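Local coordinates for protein GCN5-related N-acetyltransferase (Sphaerobacter thermophilus, PDB 3TT2) that probably transfers an acyl group, such as acetyl, to an acceptor, as a GCN5-related N-acetyltransferase, at residues E109-P120 with K315-L323; G232-G240 with S251-R259. One frame throughout, in Å; residues are numbered along the deposited sequence.

Interaction 1: residues E109-P120 with K315-L323; sequences EEWIQDRMHLAP and KEIRPGIDL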
ATOM      1  N   GLU A 109     -10.244  11.581 -12.200  1.00 70.88           N
ATOM      2  CA  GLU A 109     -11.513  11.107 -12.741  1.00 71.64           C
ATOM      3  C   GLU A 109     -11.478  11.121 -14.260  1.00 73.84           C
ATOM      4  O   GLU A 109     -11.896  10.172 -14.907  1.00 80.20           O
ATOM      5  CB  GLU A 109     -12.681  11.967 -12.247  1.00 75.36           C
ATOM      6  CG  GLU A 109     -12.955  11.856 -10.761  1.00 76.18           C
ATOM      7  CD  GLU A 109     -14.272  12.490 -10.361  1.00 83.20           C
ATOM      8  OE1 GLU A 109     -14.900  13.145 -11.216  1.00 87.94           O
ATOM      9  OE2 GLU A 109     -14.691  12.326  -9.198  1.00 86.12           O
ATOM     10  N   GLU A 110     -10.969  12.204 -14.828  1.00 72.70           N
ATOM     11  CA  GLU A 110     -10.886  12.291 -16.268  1.00 79.67           C
ATOM     12  C   GLU A 110      -9.846  11.299 -16.768  1.00 75.27           C
ATOM     13  O   GLU A 110      -9.908  10.872 -17.908  1.00 71.60           O
ATOM     14  CB  GLU A 110     -10.571  13.719 -16.732  1.00 92.17           C
ATOM     15  CG  GLU A 110      -9.090  14.073 -16.708  1.00107.57           C
ATOM     16  CD  GLU A 110      -8.693  15.083 -17.785  1.00119.43           C
ATOM     17  OE1 GLU A 110      -9.583  15.540 -18.541  1.00123.80           O
ATOM     18  OE2 GLU A 110      -7.486  15.411 -17.876  1.00116.35           O
ATOM     19  N   TRP A 111      -8.895  10.919 -15.916  1.00 74.59           N
ATOM     20  CA  TRP A 111      -7.861   9.984 -16.339  1.00 68.55           C
ATOM     21  C   TRP A 111      -8.494   8.662 -16.740  1.00 68.16           C
ATOM     22  O   TRP A 111      -8.278   8.183 -17.854  1.00 70.45           O
ATOM     23  CB  TRP A 111      -6.817   9.749 -15.246  1.00 60.09           C
ATOM     24  CG  TRP A 111      -5.615   8.962 -15.725  1.00 64.59           C
ATOM     25  CD1 TRP A 111      -4.428   9.473 -16.154  1.00 65.32           C
ATOM     26  CD2 TRP A 111      -5.488   7.532 -15.821  1.00 73.15           C
ATOM     27  NE1 TRP A 111      -3.571   8.459 -16.509  1.00 67.87           N
ATOM     28  CE2 TRP A 111      -4.199   7.258 -16.319  1.00 70.45           C
ATOM     29  CE3 TRP A 111      -6.344   6.455 -15.542  1.00 75.24           C
ATOM     30  CZ2 TRP A 111      -3.744   5.961 -16.548  1.00 71.61           C
ATOM     31  CZ3 TRP A 111      -5.886   5.157 -15.772  1.00 71.37           C
ATOM     32  CH2 TRP A 111      -4.599   4.925 -16.266  1.00 69.70           C
ATOM     33  N   ILE A 112      -9.274   8.076 -15.832  1.00 59.09           N
ATOM     34  CA  ILE A 112      -9.929   6.799 -16.107  1.00 57.51           C
ATOM     35  C   ILE A 112     -11.030   6.905 -17.168  1.00 59.89           C
ATOM     36  O   ILE A 112     -11.200   6.003 -17.964  1.00 62.49           O
ATOM     37  CB  ILE A 112     -10.494   6.119 -14.839  1.00 56.98           C
ATOM     38  CG1 ILE A 112     -10.944   4.698 -15.178  1.00 55.86           C
ATOM     39  CG2 ILE A 112     -11.670   6.893 -14.276  1.00 59.65           C
ATOM     40  CD1 ILE A 112      -9.893   3.886 -15.908  1.00 57.40           C
ATOM     41  N   GLN A 113     -11.758   8.009 -17.190  1.00 55.38           N
ATOM     42  CA  GLN A 113     -12.804   8.201 -18.169  1.00 61.77           C
ATOM     43  C   GLN A 113     -12.290   8.182 -19.610  1.00 69.20           C
ATOM     44  O   GLN A 113     -12.955   7.666 -20.518  1.00 77.65           O
ATOM     45  CB  GLN A 113     -13.505   9.516 -17.898  1.00 66.06           C
ATOM     46  CG  GLN A 113     -14.393   9.471 -16.679  1.00 71.29           C
ATOM     47  CD  GLN A 113     -14.998  10.819 -16.389  1.00 80.17           C
ATOM     48  OE1 GLN A 113     -14.378  11.857 -16.650  1.00 80.75           O
ATOM     49  NE2 GLN A 113     -16.225  10.819 -15.876  1.00 80.04           N
ATOM     50  N   ASP A 114     -11.107   8.741 -19.813  1.00 59.24           N
ATOM     51  CA  ASP A 114     -10.487   8.813 -21.128  1.00 69.69           C
ATOM     52  C   ASP A 114      -9.975   7.466 -21.592  1.00 69.58           C
ATOM     53  O   ASP A 114      -9.774   7.260 -22.795  1.00 65.83           O
ATOM     54  CB  ASP A 114      -9.292   9.779 -21.103  1.00 67.44           C
ATOM     55  CG  ASP A 114      -9.709  11.224 -20.982  1.00 77.00           C
ATOM     56  OD1 ASP A 114     -10.925  11.462 -20.986  1.00 82.89           O
ATOM     57  OD2 ASP A 114      -8.842  12.122 -20.898  1.00 80.16           O
ATOM     58  N   ARG A 115      -9.640   6.611 -20.630  1.00 58.26           N
ATOM     59  CA  ARG A 115      -9.159   5.248 -20.880  1.00 81.99           C
ATOM     60  C   ARG A 115     -10.205   4.115 -20.714  1.00 72.11           C
ATOM     61  O   ARG A 115      -9.907   2.930 -20.874  1.00 74.23           O
ATOM     62  CB  ARG A 115      -7.889   5.005 -20.057  1.00 56.05           C
ATOM     63  CG  ARG A 115      -6.734   5.892 -20.521  1.00 56.80           C
ATOM     64  CD  ARG A 115      -5.548   5.842 -19.578  1.00 75.95           C
ATOM     65  NE  ARG A 115      -4.541   6.857 -19.895  1.00 72.32           N
ATOM     66  CZ  ARG A 115      -4.671   8.159 -19.651  1.00 65.28           C
ATOM     67  NH1 ARG A 115      -5.776   8.638 -19.102  1.00 71.42           N
ATOM     68  NH2 ARG A 115      -3.698   8.990 -19.968  1.00 64.87           N
HETATM   69  N   MSE A 116     -11.430   4.508 -20.401  1.00 73.45           N
HETATM   70  CA  MSE A 116     -12.452   3.630 -19.850  1.00 70.35           C
HETATM   71  C   MSE A 116     -12.888   2.516 -20.794  1.00 69.51           C
HETATM   72  O   MSE A 116     -13.400   1.491 -20.353  1.00 69.26           O
HETATM   73  CB  MSE A 116     -13.655   4.492 -19.469  1.00 74.82           C
HETATM   74  CG  MSE A 116     -14.593   3.873 -18.482  1.00 79.38           C
HETATM   75 SE   MSE A 116     -15.902   5.163 -17.850  0.68 68.19          SE
HETATM   76  CE  MSE A 116     -16.572   5.906 -19.521  1.00 65.85           C
ATOM     77  N   HIS A 117     -12.682   2.721 -22.091  1.00 67.61           N
ATOM     78  CA  HIS A 117     -13.110   1.773 -23.117  1.00 73.17           C
ATOM     79  C   HIS A 117     -12.306   0.474 -23.106  1.00 72.69           C
ATOM     80  O   HIS A 117     -12.704  -0.521 -23.725  1.00 81.45           O
ATOM     81  CB  HIS A 117     -13.040   2.425 -24.505  1.00 80.20           C
ATOM     82  CG  HIS A 117     -11.721   3.070 -24.800  1.00 79.78           C
ATOM     83  ND1 HIS A 117     -11.218   4.111 -24.051  1.00 75.71           N
ATOM     84  CD2 HIS A 117     -10.795   2.814 -25.754  1.00 82.85           C
ATOM     85  CE1 HIS A 117     -10.037   4.467 -24.526  1.00 76.60           C
ATOM     86  NE2 HIS A 117      -9.757   3.696 -25.559  1.00 83.69           N
ATOM     87  N   LEU A 118     -11.183   0.490 -22.394  1.00 65.03           N
ATOM     88  CA  LEU A 118     -10.290  -0.661 -22.293  1.00 68.47           C
ATOM     89  C   LEU A 118     -10.700  -1.612 -21.171  1.00 68.07           C
ATOM     90  O   LEU A 118     -10.094  -2.662 -20.980  1.00 69.69           O
ATOM     91  CB  LEU A 118      -8.863  -0.174 -22.072  1.00 64.83           C
ATOM     92  CG  LEU A 118      -8.367   0.774 -23.168  1.00 66.43           C
ATOM     93  CD1 LEU A 118      -7.224   1.654 -22.673  1.00 64.38           C
ATOM     94  CD2 LEU A 118      -7.960  -0.013 -24.403  1.00 68.37           C
ATOM     95  N   ALA A 119     -11.714  -1.211 -20.416  1.00 65.38           N
ATOM     96  CA  ALA A 119     -12.355  -2.074 -19.441  1.00 65.26           C
ATOM     97  C   ALA A 119     -13.493  -2.822 -20.111  1.00 73.76           C
ATOM     98  O   ALA A 119     -14.106  -2.299 -21.054  1.00 83.89           O
ATOM     99  CB  ALA A 119     -12.892  -1.233 -18.301  1.00 68.78           C
ATOM    100  N   PRO A 120     -13.798  -4.040 -19.626  1.00 74.29           N
ATOM    101  CA  PRO A 120     -14.939  -4.782 -20.166  1.00 77.14           C
ATOM    102  C   PRO A 120     -16.131  -3.866 -20.050  1.00 81.83           C
ATOM    103  O   PRO A 120     -16.183  -3.090 -19.093  1.00 83.00           O
ATOM    104  CB  PRO A 120     -15.096  -5.940 -19.189  1.00 76.74           C
ATOM    105  CG  PRO A 120     -13.787  -6.082 -18.539  1.00 74.68           C
ATOM    106  CD  PRO A 120     -13.209  -4.711 -18.459  1.00 71.21           C
ATOM    107  N   LYS A 315     -15.457   6.314  -5.295  1.00 69.29           N
ATOM    108  CA  LYS A 315     -16.595   6.825  -6.054  1.00 73.55           C
ATOM    109  C   LYS A 315     -16.797   5.980  -7.302  1.00 76.67           C
ATOM    110  O   LYS A 315     -15.827   5.541  -7.914  1.00 85.11           O
ATOM    111  CB  LYS A 315     -16.348   8.277  -6.455  1.00 71.89           C
ATOM    112  CG  LYS A 315     -17.502   8.949  -7.169  1.00 67.79           C
ATOM    113  CD  LYS A 315     -17.008  10.216  -7.823  1.00 68.62           C
ATOM    114  CE  LYS A 315     -18.141  11.080  -8.321  1.00 76.27           C
ATOM    115  NZ  LYS A 315     -17.612  12.396  -8.800  1.00 79.06           N
ATOM    116  N   GLU A 316     -18.046   5.755  -7.692  1.00 72.25           N
ATOM    117  CA  GLU A 316     -18.301   4.945  -8.875  1.00 74.07           C
ATOM    118  C   GLU A 316     -18.432   5.811 -10.121  1.00 81.59           C
ATOM    119  O   GLU A 316     -19.396   6.565 -10.258  1.00 86.27           O
ATOM    120  CB  GLU A 316     -19.560   4.102  -8.705  1.00 79.86           C
ATOM    121  CG  GLU A 316     -19.954   3.329  -9.958  1.00 89.99           C
ATOM    122  CD  GLU A 316     -21.360   2.742  -9.890  1.00 98.59           C
ATOM    123  OE1 GLU A 316     -22.312   3.396 -10.381  1.00 98.51           O
ATOM    124  OE2 GLU A 316     -21.506   1.620  -9.358  1.00101.29           O
ATOM    125  N   ILE A 317     -17.465   5.675 -11.031  1.00 79.55           N
ATOM    126  CA  ILE A 317     -17.443   6.432 -12.282  1.00 78.82           C
ATOM    127  C   ILE A 317     -18.415   5.867 -13.327  1.00 85.77           C
ATOM    128  O   ILE A 317     -19.096   6.624 -14.030  1.00 86.79           O
ATOM    129  CB  ILE A 317     -16.034   6.480 -12.877  1.00 78.07           C
ATOM    130  CG1 ILE A 317     -15.078   7.209 -11.929  1.00 77.30           C
ATOM    131  CG2 ILE A 317     -16.049   7.156 -14.233  1.00 85.64           C
ATOM    132  CD1 ILE A 317     -15.513   8.591 -11.527  1.00 75.27           C
ATOM    133  N   ARG A 318     -18.479   4.543 -13.434  1.00 85.52           N
ATOM    134  CA  ARG A 318     -19.488   3.920 -14.284  1.00 93.76           C
ATOM    135  C   ARG A 318     -20.094   2.715 -13.591  1.00 74.36           C
ATOM    136  O   ARG A 318     -19.383   1.938 -12.985  1.00 78.30           O
ATOM    137  CB  ARG A 318     -18.848   3.480 -15.598  1.00 93.12           C
ATOM    138  CG  ARG A 318     -19.817   3.044 -16.671  1.00 89.50           C
ATOM    139  CD  ARG A 318     -19.068   2.475 -17.862  1.00 88.68           C
ATOM    140  NE  ARG A 318     -18.383   1.231 -17.526  1.00 84.57           N
ATOM    141  CZ  ARG A 318     -17.635   0.542 -18.379  1.00 81.70           C
ATOM    142  NH1 ARG A 318     -17.474   0.978 -19.620  1.00 79.25           N
ATOM    143  NH2 ARG A 318     -17.052  -0.582 -17.991  1.00 79.56           N
ATOM    144  N   PRO A 319     -21.410   2.532 -13.726  1.00 82.29           N
ATOM    145  CA  PRO A 319     -22.078   1.382 -13.098  1.00 87.17           C
ATOM    146  C   PRO A 319     -21.804   0.065 -13.817  1.00 90.26           C
ATOM    147  O   PRO A 319     -21.467   0.051 -15.002  1.00 96.69           O
ATOM    148  CB  PRO A 319     -23.567   1.740 -13.186  1.00 80.75           C
ATOM    149  CG  PRO A 319     -23.652   2.732 -14.312  1.00 94.10           C
ATOM    150  CD  PRO A 319     -22.370   3.502 -14.284  1.00 87.28           C
ATOM    151  N   GLY A 320     -21.943  -1.035 -13.088  1.00 85.10           N
ATOM    152  CA  GLY A 320     -21.698  -2.347 -13.649  1.00 83.34           C
ATOM    153  C   GLY A 320     -21.286  -3.346 -12.596  1.00 83.84           C
ATOM    154  O   GLY A 320     -21.287  -3.050 -11.399  1.00 81.81           O
ATOM    155  N   ILE A 321     -20.928  -4.543 -13.043  1.00 87.66           N
ATOM    156  CA  ILE A 321     -20.592  -5.623 -12.124  1.00 92.80           C
ATOM    157  C   ILE A 321     -19.188  -5.403 -11.597  1.00 92.81           C
ATOM    158  O   ILE A 321     -18.385  -4.748 -12.256  1.00 92.94           O
ATOM    159  CB  ILE A 321     -20.716  -7.000 -12.815  1.00 98.90           C
ATOM    160  CG1 ILE A 321     -19.494  -7.285 -13.689  1.00 99.56           C
ATOM    161  CG2 ILE A 321     -22.033  -7.082 -13.641  1.00 82.13           C
ATOM    162  CD1 ILE A 321     -19.510  -8.639 -14.335  1.00102.03           C
ATOM    163  N   ASP A 322     -18.864  -5.938 -10.425  1.00 99.08           N
ATOM    164  CA  ASP A 322     -17.592  -5.566  -9.828  1.00103.15           C
ATOM    165  C   ASP A 322     -16.551  -6.550 -10.292  1.00102.09           C
ATOM    166  O   ASP A 322     -16.535  -7.716  -9.909  1.00102.13           O
ATOM    167  CB  ASP A 322     -17.684  -5.538  -8.298  1.00110.85           C
ATOM    168  CG  ASP A 322     -16.321  -5.456  -7.623  1.00118.75           C
ATOM    169  OD1 ASP A 322     -15.343  -5.034  -8.278  1.00123.12           O
ATOM    170  OD2 ASP A 322     -16.217  -5.811  -6.429  1.00121.23           O
ATOM    171  N   LEU A 323     -15.671  -6.046 -11.141  1.00102.90           N
ATOM    172  CA  LEU A 323     -14.604  -6.860 -11.678  1.00104.22           C
ATOM    173  C   LEU A 323     -13.240  -6.690 -11.011  1.00110.83           C
ATOM    174  O   LEU A 323     -12.290  -7.381 -11.362  1.00115.03           O
ATOM    175  CB  LEU A 323     -14.511  -6.672 -13.186  1.00102.10           C
ATOM    176  CG  LEU A 323     -15.727  -7.258 -13.911  1.00107.15           C
ATOM    177  CD1 LEU A 323     -15.511  -7.378 -15.423  1.00107.90           C
ATOM    178  CD2 LEU A 323     -16.082  -8.605 -13.299  1.00108.76           C
TER

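Interaction 2: residues G232-G240 with S251-R259; sequences GHIVGTCLG and SVGVRRPWR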
ATOM      1  N   GLY A 232       3.819 -31.750   5.932  1.00 74.49           N
ATOM      2  CA  GLY A 232       4.798 -31.007   5.165  1.00 74.40           C
ATOM      3  C   GLY A 232       4.022 -30.110   4.221  1.00 73.05           C
ATOM      4  O   GLY A 232       4.193 -30.146   3.012  1.00 89.94           O
ATOM      5  N   HIS A 233       3.123 -29.329   4.791  1.00 63.46           N
ATOM      6  CA  HIS A 233       2.197 -28.530   4.021  1.00 65.12           C
ATOM      7  C   HIS A 233       2.185 -27.136   4.578  1.00 63.05           C
ATOM      8  O   HIS A 233       2.287 -26.936   5.797  1.00 62.09           O
ATOM      9  CB  HIS A 233       0.799 -29.135   4.077  1.00 81.89           C
ATOM     10  CG  HIS A 233       0.509 -30.066   2.942  1.00112.33           C
ATOM     11  ND1 HIS A 233      -0.658 -30.004   2.211  1.00125.61           N
ATOM     12  CD2 HIS A 233       1.243 -31.064   2.392  1.00123.49           C
ATOM     13  CE1 HIS A 233      -0.636 -30.932   1.271  1.00131.94           C
ATOM     14  NE2 HIS A 233       0.507 -31.588   1.356  1.00130.91           N
ATOM     15  N   ILE A 234       2.050 -26.163   3.687  1.00 62.21           N
ATOM     16  CA  ILE A 234       2.185 -24.784   4.101  1.00 62.37           C
ATOM     17  C   ILE A 234       0.822 -24.361   4.608  1.00 63.51           C
ATOM     18  O   ILE A 234      -0.154 -24.361   3.856  1.00 69.79           O
ATOM     19  CB  ILE A 234       2.694 -23.918   2.920  1.00 49.87           C
ATOM     20  CG1 ILE A 234       4.184 -24.202   2.701  1.00 52.71           C
ATOM     21  CG2 ILE A 234       2.487 -22.471   3.195  1.00 49.92           C
ATOM     22  CD1 ILE A 234       4.590 -24.296   1.266  1.00 45.11           C
ATOM     23  N   VAL A 235       0.754 -24.066   5.907  1.00 51.16           N
ATOM     24  CA  VAL A 235      -0.486 -23.608   6.515  1.00 49.28           C
ATOM     25  C   VAL A 235      -0.544 -22.098   6.684  1.00 56.54           C
ATOM     26  O   VAL A 235      -1.580 -21.554   7.060  1.00 66.38           O
ATOM     27  CB  VAL A 235      -0.741 -24.274   7.888  1.00 50.61           C
ATOM     28  CG1 VAL A 235      -0.599 -25.769   7.770  1.00 44.13           C
ATOM     29  CG2 VAL A 235       0.193 -23.702   8.958  1.00 40.26           C
ATOM     30  N   GLY A 236       0.546 -21.409   6.376  1.00 57.18           N
ATOM     31  CA  GLY A 236       0.615 -19.981   6.642  1.00 51.33           C
ATOM     32  C   GLY A 236       1.846 -19.376   6.014  1.00 54.83           C
ATOM     33  O   GLY A 236       2.788 -20.095   5.736  1.00 64.34           O
ATOM     34  N   THR A 237       1.842 -18.066   5.772  1.00 55.60           N
ATOM     35  CA  THR A 237       2.997 -17.384   5.187  1.00 55.75           C
ATOM     36  C   THR A 237       3.146 -16.003   5.783  1.00 60.70           C
ATOM     37  O   THR A 237       2.161 -15.364   6.156  1.00 63.87           O
ATOM     38  CB  THR A 237       2.875 -17.195   3.652  1.00 58.89           C
ATOM     39  OG1 THR A 237       1.770 -16.330   3.367  1.00 66.01           O
ATOM     40  CG2 THR A 237       2.703 -18.536   2.911  1.00 57.40           C
ATOM     41  N   CYS A 238       4.396 -15.572   5.906  1.00 54.66           N
ATOM     42  CA  CYS A 238       4.689 -14.185   6.123  1.00 48.73           C
ATOM     43  C   CYS A 238       5.812 -13.825   5.172  1.00 54.09           C
ATOM     44  O   CYS A 238       6.949 -14.251   5.364  1.00 56.29           O
ATOM     45  CB  CYS A 238       5.161 -14.001   7.555  1.00 48.66           C
ATOM     46  SG  CYS A 238       5.244 -12.316   8.139  1.00 55.34           S
ATOM     47  N   LEU A 239       5.527 -12.985   4.186  1.00 55.77           N
ATOM     48  CA  LEU A 239       6.541 -12.693   3.206  1.00 50.47           C
ATOM     49  C   LEU A 239       6.990 -11.260   3.382  1.00 55.11           C
ATOM     50  O   LEU A 239       6.311 -10.305   2.990  1.00 57.26           O
ATOM     51  CB  LEU A 239       5.989 -12.941   1.813  1.00 56.80           C
ATOM     52  CG  LEU A 239       5.157 -14.224   1.676  1.00 61.28           C
ATOM     53  CD1 LEU A 239       4.572 -14.383   0.284  1.00 58.85           C
ATOM     54  CD2 LEU A 239       5.974 -15.468   2.045  1.00 62.88           C
ATOM     55  N   GLY A 240       8.194 -11.132   3.930  1.00 54.47           N
ATOM     56  CA  GLY A 240       8.790  -9.841   4.178  1.00 48.64           C
ATOM     57  C   GLY A 240       9.727  -9.481   3.052  1.00 57.31           C
ATOM     58  O   GLY A 240      10.140 -10.320   2.236  1.00 64.23           O
ATOM     59  N   SER A 251       2.281  -9.653   3.216  1.00 93.88           N
ATOM     60  CA  SER A 251       1.153 -10.450   3.682  1.00 89.78           C
ATOM     61  C   SER A 251       1.519 -11.451   4.762  1.00 77.14           C
ATOM     62  O   SER A 251       2.355 -12.326   4.550  1.00 83.02           O
ATOM     63  CB  SER A 251       0.500 -11.169   2.493  1.00 88.96           C
ATOM     64  OG  SER A 251       1.394 -12.096   1.881  1.00 87.33           O
ATOM     65  N   VAL A 252       0.861 -11.346   5.905  1.00 56.75           N
ATOM     66  CA  VAL A 252       0.889 -12.443   6.849  1.00 57.83           C
ATOM     67  C   VAL A 252      -0.494 -13.095   6.820  1.00 59.25           C
ATOM     68  O   VAL A 252      -1.500 -12.402   6.760  1.00 69.85           O
ATOM     69  CB  VAL A 252       1.243 -11.970   8.252  1.00 57.61           C
ATOM     70  CG1 VAL A 252       0.291 -10.847   8.699  1.00 60.98           C
ATOM     71  CG2 VAL A 252       1.229 -13.146   9.214  1.00 44.23           C
ATOM     72  N   GLY A 253      -0.561 -14.419   6.790  1.00 58.78           N
ATOM     73  CA  GLY A 253      -1.862 -15.063   6.732  1.00 61.87           C
ATOM     74  C   GLY A 253      -1.906 -16.564   6.911  1.00 62.45           C
ATOM     75  O   GLY A 253      -0.950 -17.269   6.622  1.00 71.69           O
ATOM     76  N   VAL A 254      -3.053 -17.065   7.349  1.00 55.07           N
ATOM     77  CA  VAL A 254      -3.188 -18.477   7.635  1.00 45.09           C
ATOM     78  C   VAL A 254      -4.318 -19.034   6.803  1.00 53.87           C
ATOM     79  O   VAL A 254      -5.340 -18.387   6.656  1.00 65.21           O
ATOM     80  CB  VAL A 254      -3.414 -18.714   9.144  1.00 42.02           C
ATOM     81  CG1 VAL A 254      -3.460 -20.186   9.453  1.00 44.62           C
ATOM     82  CG2 VAL A 254      -2.296 -18.076   9.938  1.00 37.81           C
ATOM     83  N   ARG A 255      -4.122 -20.218   6.223  1.00 58.29           N
ATOM     84  CA  ARG A 255      -5.187 -20.910   5.495  1.00 56.98           C
ATOM     85  C   ARG A 255      -6.289 -21.305   6.464  1.00 62.73           C
ATOM     86  O   ARG A 255      -6.012 -21.590   7.623  1.00 67.54           O
ATOM     87  CB  ARG A 255      -4.610 -22.105   4.744  1.00 60.52           C
ATOM     88  CG  ARG A 255      -3.935 -21.669   3.457  1.00 65.01           C
ATOM     89  CD  ARG A 255      -2.883 -22.603   2.966  1.00 63.94           C
ATOM     90  NE  ARG A 255      -3.452 -23.895   2.631  1.00 75.48           N
ATOM     91  CZ  ARG A 255      -2.977 -24.687   1.677  1.00 79.71           C
ATOM     92  NH1 ARG A 255      -1.932 -24.291   0.957  1.00 79.32           N
ATOM     93  NH2 ARG A 255      -3.549 -25.868   1.445  1.00 76.26           N
ATOM     94  N   ARG A 256      -7.538 -21.303   6.002  1.00 69.14           N
ATOM     95  CA  ARG A 256      -8.690 -21.417   6.913  1.00 69.38           C
ATOM     96  C   ARG A 256      -8.670 -22.564   7.935  1.00 69.62           C
ATOM     97  O   ARG A 256      -8.973 -22.342   9.106  1.00 71.32           O
ATOM     98  CB  ARG A 256     -10.027 -21.359   6.162  1.00 77.38           C
ATOM     99  CG  ARG A 256     -11.265 -21.532   7.062  1.00100.27           C
ATOM    100  CD  ARG A 256     -12.572 -21.216   6.327  1.00118.08           C
ATOM    101  NE  ARG A 256     -12.595 -19.831   5.856  1.00132.17           N
ATOM    102  CZ  ARG A 256     -12.696 -19.466   4.581  1.00137.43           C
ATOM    103  NH1 ARG A 256     -12.808 -20.386   3.632  1.00142.86           N
ATOM    104  NH2 ARG A 256     -12.700 -18.179   4.252  1.00131.49           N
ATOM    105  N   PRO A 257      -8.303 -23.783   7.508  1.00 68.09           N
ATOM    106  CA  PRO A 257      -8.318 -24.902   8.453  1.00 62.39           C
ATOM    107  C   PRO A 257      -7.354 -24.720   9.616  1.00 67.84           C
ATOM    108  O   PRO A 257      -7.508 -25.376  10.649  1.00 69.31           O
ATOM    109  CB  PRO A 257      -7.807 -26.063   7.614  1.00 58.17           C
ATOM    110  CG  PRO A 257      -8.095 -25.687   6.226  1.00 58.79           C
ATOM    111  CD  PRO A 257      -7.890 -24.225   6.168  1.00 66.27           C
ATOM    112  N   TRP A 258      -6.327 -23.895   9.438  1.00 61.61           N
ATOM    113  CA  TRP A 258      -5.374 -23.678  10.523  1.00 55.90           C
ATOM    114  C   TRP A 258      -5.525 -22.442  11.401  1.00 53.84           C
ATOM    115  O   TRP A 258      -4.644 -22.147  12.202  1.00 59.99           O
ATOM    116  CB  TRP A 258      -3.942 -23.925  10.079  1.00 53.42           C
ATOM    117  CG  TRP A 258      -3.784 -25.320   9.579  1.00 56.19           C
ATOM    118  CD1 TRP A 258      -3.481 -26.436  10.314  1.00 55.10           C
ATOM    119  CD2 TRP A 258      -3.987 -25.764   8.241  1.00 60.05           C
ATOM    120  NE1 TRP A 258      -3.451 -27.543   9.497  1.00 60.78           N
ATOM    121  CE2 TRP A 258      -3.758 -27.153   8.220  1.00 63.33           C
ATOM    122  CE3 TRP A 258      -4.313 -25.114   7.046  1.00 66.20           C
ATOM    123  CZ2 TRP A 258      -3.856 -27.901   7.060  1.00 65.09           C
ATOM    124  CZ3 TRP A 258      -4.402 -25.857   5.890  1.00 72.53           C
ATOM    125  CH2 TRP A 258      -4.173 -27.235   5.903  1.00 70.29           C
ATOM    126  N   ARG A 259      -6.589 -21.681  11.208  1.00 48.99           N
ATOM    127  CA  ARG A 259      -6.784 -20.469  11.994  1.00 53.05           C
ATOM    128  C   ARG A 259      -7.105 -20.748  13.463  1.00 57.14           C
ATOM    129  O   ARG A 259      -7.534 -21.847  13.816  1.00 62.21           O
ATOM    130  CB  ARG A 259      -7.860 -19.578  11.367  1.00 52.28           C
ATOM    131  CG  ARG A 259      -7.366 -18.722  10.211  1.00 56.07           C
ATOM    132  CD  ARG A 259      -8.513 -18.385   9.280  1.00 62.86           C
ATOM    133  NE  ARG A 259      -8.050 -17.762   8.045  1.00 66.48           N
ATOM    134  CZ  ARG A 259      -8.834 -17.438   7.018  1.00 70.82           C
ATOM    135  NH1 ARG A 259     -10.142 -17.684   7.056  1.00 72.73           N
ATOM    136  NH2 ARG A 259      -8.305 -16.865   5.944  1.00 69.20           N
TER

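Interaction 1: residues E109-P120 with K315-L323
K315 and E109 form the charged end of the contact. The lysine is extended throughout, with CG anti to the backbone N (chi1 -176°), and this brings NZ to within 2.9 Å of E109 OE2. It meets that oxygen on its syn side, 24° out of the carboxylate plane. Y147 OH also bonds to E109 OE2 and the carbonyl of H145 accepts from K315 NZ, so both charged groups have second partners. At the other end, R318 NH2 makes a bent bond to P120 O (2.9 Å), lying in the plane of that carbonyl; the same nitrogen also donates to A123 O, its stronger partner. A bend at chi3 (66°) turns the guanidinium toward the loop at P120, and M116 CG lies over the rim of one of its faces. Apolar packing fills the middle. I317 places CG2 3.8 Å from Q113 CG and 4.1 Å from SE of selenomethionine M116; its CG1 lies beside I112 CG2, the two side chains running past each other in opposite directions. Farther on, L323 CD1 rests 3.8 Å from P120 CG. I317 and R318 together face V125 of strand 125-132 in a classic beta bulge, where the chain turns a corner: the last strand packs against helix 100-115 of an acetyltransferase-type alpha-beta fold.

Interaction 2: residues G232-G240 with S251-R259
Strands 233-240 and 251-254 run antiparallel (175°) with axes 4.8 Å apart, the two arms of a beta hairpin in a GNAT fold. The hydrogen-bonded pair T237 and G253 exchanges two bonds, T237 N to G253 O and G253 N to T237 O, each 3.0 Å and nearly along the acceptor's C=O axis. On either side lie the non-hydrogen-bonded pairs G236-V254 and C238-V252. V235 and G236 both face A226 of strand 223-228 in a classic beta bulge; on the hairpin side V235 O accepts from R255 N at 3.0 Å, extending the pairing just beyond strand 251-254.

C238, V252 and V254 share one face of the sheet. C238 SG, anti to its own N (chi1 -167°), touches V252 CB at 4.0 Å, and helix 263-278 packs on this face through V271 on C238 and I263 on V254. T237 and S251 point to the other face, where both meet F195. A bound sulfate, probably from the crystallisation liquor, lies about 4 Å from the V254 side chain and may mark an anion pocket where strand 251-254 leads to helix 263-278, the region in which GNAT enzymes hold the pyrophosphate of acetyl-CoA.

Past the strand, a 3-10 turn with W258 N bonded to R255 O swings the indole back over strand 233-240. R255 bends at chi3, bringing I234 O over one face of its guanidinium without a hydrogen bond; NE has a long, weak ion pair with E193. Around the W258 ring, P257 CB sits over the rim of one face, R255 CB lies at the edge, and NE1 makes a weak hydrogen bond to E228. On the opposite face V235 CG1 makes a CH-pi contact, 3.5 Å from the centroid of the five-membered ring and 13° off its normal.

How the interactions relate
The two contacts do not touch: their centres are 34 Å apart and their nearest atoms about 17 Å. Along the chain, interaction 2 is nested within the loop that interaction 1 closes. Interaction 2 builds a local hairpin within the C-terminal acetyltransferase-like half, whereas interaction 1 brings the last strand, 305-316, back to a helix of the N-terminal half. That strand lies between strands 125-132 and 148-159, while strand 148-159 borders strand 282-290, so the strand arrangement interlocks the two halves. The sulfate lies beside V254, so interaction 2 may border a cofactor pocket; interaction 1 is plain packing of helix 100-115 and the loop after it against the chain's C-terminal region.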